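Local coordinates for uncharacterized protein Atu2129 (Agrobacterium tumefaciens, PDB 3DNH), which is of unknown function but carries a CREG-like beta-barrel of the pyridoxamine 5'-phosphate oxidase family, whose fold is often used to bind FMN, at residues R40-A45 against V91-F96. Residues are numbered along the deposited sequence; the frame is centred on the assembly and turned at random.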
ATOM      1  N   ARG A  40       8.250  -4.555  -2.206  1.00 39.77           N
ATOM      2  CA  ARG A  40       8.884  -3.844  -1.065  1.00 41.34           C
ATOM      3  C   ARG A  40       7.884  -3.418   0.007  1.00 42.43           C
ATOM      4  O   ARG A  40       8.094  -3.647   1.189  1.00 42.17           O
ATOM      5  CB  ARG A  40       9.686  -2.589  -1.493  1.00 41.21           C
ATOM      6  CG  ARG A  40      11.186  -2.844  -1.815  1.00 42.35           C
ATOM      7  CD  ARG A  40      11.999  -1.463  -2.064  1.00 44.16           C
ATOM      8  NE  ARG A  40      13.437  -1.635  -1.838  1.00 48.27           N
ATOM      9  CZ  ARG A  40      14.329  -1.819  -2.801  1.00 48.91           C
ATOM     10  NH1 ARG A  40      15.616  -1.964  -2.499  1.00 48.62           N
ATOM     11  NH2 ARG A  40      13.950  -1.807  -4.083  1.00 51.54           N
ATOM     12  N   THR A  41       6.800  -2.777  -0.411  1.00 43.04           N
ATOM     13  CA  THR A  41       5.857  -2.210   0.532  1.00 43.56           C
ATOM     14  C   THR A  41       4.642  -3.110   0.688  1.00 43.75           C
ATOM     15  O   THR A  41       4.180  -3.718  -0.279  1.00 43.67           O
ATOM     16  CB  THR A  41       5.444  -0.785   0.138  1.00 43.91           C
ATOM     17  OG1 THR A  41       6.625   0.009  -0.037  1.00 45.50           O
ATOM     18  CG2 THR A  41       4.605  -0.135   1.244  1.00 44.70           C
ATOM     19  N   ALA A  42       4.194  -3.228   1.937  1.00 41.52           N
ATOM     20  CA  ALA A  42       3.061  -4.032   2.329  1.00 40.98           C
ATOM     21  C   ALA A  42       2.088  -3.215   3.195  1.00 40.63           C
ATOM     22  O   ALA A  42       2.509  -2.431   4.019  1.00 40.12           O
ATOM     23  CB  ALA A  42       3.552  -5.224   3.136  1.00 41.19           C
ATOM     24  N   ALA A  43       0.797  -3.394   2.958  1.00 39.80           N
ATOM     25  CA  ALA A  43      -0.221  -3.010   3.893  1.00 38.78           C
ATOM     26  C   ALA A  43      -0.204  -4.045   5.021  1.00 39.25           C
ATOM     27  O   ALA A  43      -0.015  -5.239   4.795  1.00 38.98           O
ATOM     28  CB  ALA A  43      -1.571  -3.002   3.181  1.00 39.12           C
ATOM     29  N   LEU A  44      -0.361  -3.580   6.258  1.00 38.68           N
ATOM     30  CA  LEU A  44      -0.327  -4.436   7.427  1.00 39.79           C
ATOM     31  C   LEU A  44      -1.554  -4.045   8.226  1.00 39.98           C
ATOM     32  O   LEU A  44      -1.722  -2.846   8.564  1.00 38.61           O
ATOM     33  CB  LEU A  44       0.888  -4.072   8.301  1.00 40.02           C
ATOM     34  CG  LEU A  44       1.478  -5.042   9.341  1.00 43.63           C
ATOM     35  CD1 LEU A  44       2.034  -4.304  10.586  1.00 42.40           C
ATOM     36  CD2 LEU A  44       0.611  -6.244   9.727  1.00 39.93           C
ATOM     37  N   ALA A  45      -2.364  -5.044   8.544  1.00 38.14           N
ATOM     38  CA  ALA A  45      -3.519  -4.879   9.391  1.00 38.67           C
ATOM     39  C   ALA A  45      -3.361  -5.662  10.692  1.00 39.37           C
ATOM     40  O   ALA A  45      -2.892  -6.813  10.723  1.00 40.23           O
ATOM     41  CB  ALA A  45      -4.807  -5.293   8.651  1.00 38.06           C
ATOM     42  N   VAL A  91      -1.490  -9.057   5.669  1.00 38.48           N
ATOM     43  CA  VAL A  91      -0.651  -8.159   4.846  1.00 38.88           C
ATOM     44  C   VAL A  91      -1.083  -8.242   3.399  1.00 38.06           C
ATOM     45  O   VAL A  91      -1.559  -9.293   2.965  1.00 36.88           O
ATOM     46  CB  VAL A  91       0.882  -8.477   4.935  1.00 40.20           C
ATOM     47  CG1 VAL A  91       1.371  -8.370   6.342  1.00 38.37           C
ATOM     48  CG2 VAL A  91       1.183  -9.893   4.402  1.00 40.61           C
ATOM     49  N   THR A  92      -0.984  -7.128   2.684  1.00 37.53           N
ATOM     50  CA  THR A  92      -1.185  -7.158   1.247  1.00 37.70           C
ATOM     51  C   THR A  92       0.076  -6.646   0.612  1.00 37.66           C
ATOM     52  O   THR A  92       0.536  -5.554   0.906  1.00 38.80           O
ATOM     53  CB  THR A  92      -2.421  -6.396   0.773  1.00 35.79           C
ATOM     54  OG1 THR A  92      -3.574  -6.994   1.386  1.00 36.06           O
ATOM     55  CG2 THR A  92      -2.584  -6.451  -0.808  1.00 37.44           C
ATOM     56  N   LEU A  93       0.634  -7.492  -0.244  1.00 38.53           N
ATOM     57  CA  LEU A  93       1.789  -7.164  -1.021  1.00 39.28           C
ATOM     58  C   LEU A  93       1.379  -6.855  -2.451  1.00 40.62           C
ATOM     59  O   LEU A  93       0.539  -7.554  -3.039  1.00 40.09           O
ATOM     60  CB  LEU A  93       2.760  -8.325  -0.963  1.00 40.01           C
ATOM     61  CG  LEU A  93       3.631  -8.413   0.288  1.00 38.97           C
ATOM     62  CD1 LEU A  93       2.796  -8.674   1.540  1.00 43.01           C
ATOM     63  CD2 LEU A  93       4.622  -9.591   0.092  1.00 40.75           C
ATOM     64  N   ALA A  94       1.965  -5.802  -3.026  1.00 41.61           N
ATOM     65  CA  ALA A  94       1.702  -5.491  -4.425  1.00 43.96           C
ATOM     66  C   ALA A  94       2.908  -4.772  -5.036  1.00 46.03           C
ATOM     67  O   ALA A  94       3.651  -4.127  -4.282  1.00 47.72           O
ATOM     68  CB  ALA A  94       0.449  -4.654  -4.548  1.00 42.95           C
ATOM     69  N   PRO A  95       3.125  -4.885  -6.376  1.00 47.15           N
ATOM     70  CA  PRO A  95       4.129  -4.017  -7.035  1.00 47.61           C
ATOM     71  C   PRO A  95       3.589  -2.568  -7.062  1.00 47.80           C
ATOM     72  O   PRO A  95       3.245  -2.059  -8.135  1.00 47.05           O
ATOM     73  CB  PRO A  95       4.223  -4.593  -8.463  1.00 47.22           C
ATOM     74  CG  PRO A  95       2.858  -5.213  -8.707  1.00 47.42           C
ATOM     75  CD  PRO A  95       2.478  -5.801  -7.356  1.00 47.69           C
ATOM     76  N   PHE A  96       3.475  -1.944  -5.881  1.00 47.53           N
ATOM     77  CA  PHE A  96       2.838  -0.622  -5.764  1.00 48.62           C
ATOM     78  C   PHE A  96       3.512   0.479  -6.588  1.00 50.08           C
ATOM     79  O   PHE A  96       2.843   1.416  -7.058  1.00 51.13           O
ATOM     80  CB  PHE A  96       2.823  -0.166  -4.321  1.00 48.35           C
ATOM     81  CG  PHE A  96       1.843  -0.869  -3.484  1.00 48.23           C
ATOM     82  CD1 PHE A  96       0.495  -0.699  -3.693  1.00 47.44           C
ATOM     83  CD2 PHE A  96       2.271  -1.713  -2.458  1.00 46.55           C
ATOM     84  CE1 PHE A  96      -0.423  -1.374  -2.882  1.00 49.24           C
ATOM     85  CE2 PHE A  96       1.368  -2.370  -1.641  1.00 47.35           C
ATOM     86  CZ  PHE A  96       0.027  -2.208  -1.847  1.00 48.46           C
TER
HETATM   87  O   HOH W   1       5.781  -2.776  -3.195  1.00 34.63           O
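Ala-43 and Thr-92 form an antiparallel hydrogen-bonded pair that joins strands 41-47 and 88-93. This seam closes the six-stranded barrel, of the split-barrel type seen in flavin-binding relatives. Ala-43 N donates to Thr-92 O at 3.0 Å, in the plane of the Thr-92 carbonyl. In the return bond, Thr-92 N is tilted 29° out of the plane of the Ala-43 carbonyl. Each carbonyl oxygen also takes a CA-H...O contact, Thr-92 O from Ala-42 CA and Ala-43 O from Val-91 CA.

Ala-42, Leu-44, Val-91 and Leu-93 share one face of the sheet. From Val-91, CB lies 3.4 Å from Ala-43 O. Its CG1 continues past that oxygen and ends 4.1 Å from Leu-44 CD2, where the two side chains cross at a slant. CG1 stands anti to the carbonyl carbon (chi1 -59°), which turns it to this neighbour. Next along, Leu-93 CD1 rests against the methyl CB of Ala-42 at 3.9 Å.

Ala-43 and Thr-92 point to the other face, where the second subunit packs. Ala-43 touches Ala-43 of the second subunit, and Thr-92 OG1 bonds to Thr-56 OG1 of the second subunit and to Thr-108 OG1 of its own chain.

Beyond the paired strands, an inverse gamma turn centred on Pro-95 leads into Phe-96. Ala-94 CB sits 3.6 Å above the centre of that ring. One water links the segments here, accepting from Thr-41 N and donating to Ala-94 O at 2.7 Å. Thr-41 O lies in plane at the ring edge, 3.4 Å from Phe-96 CE2.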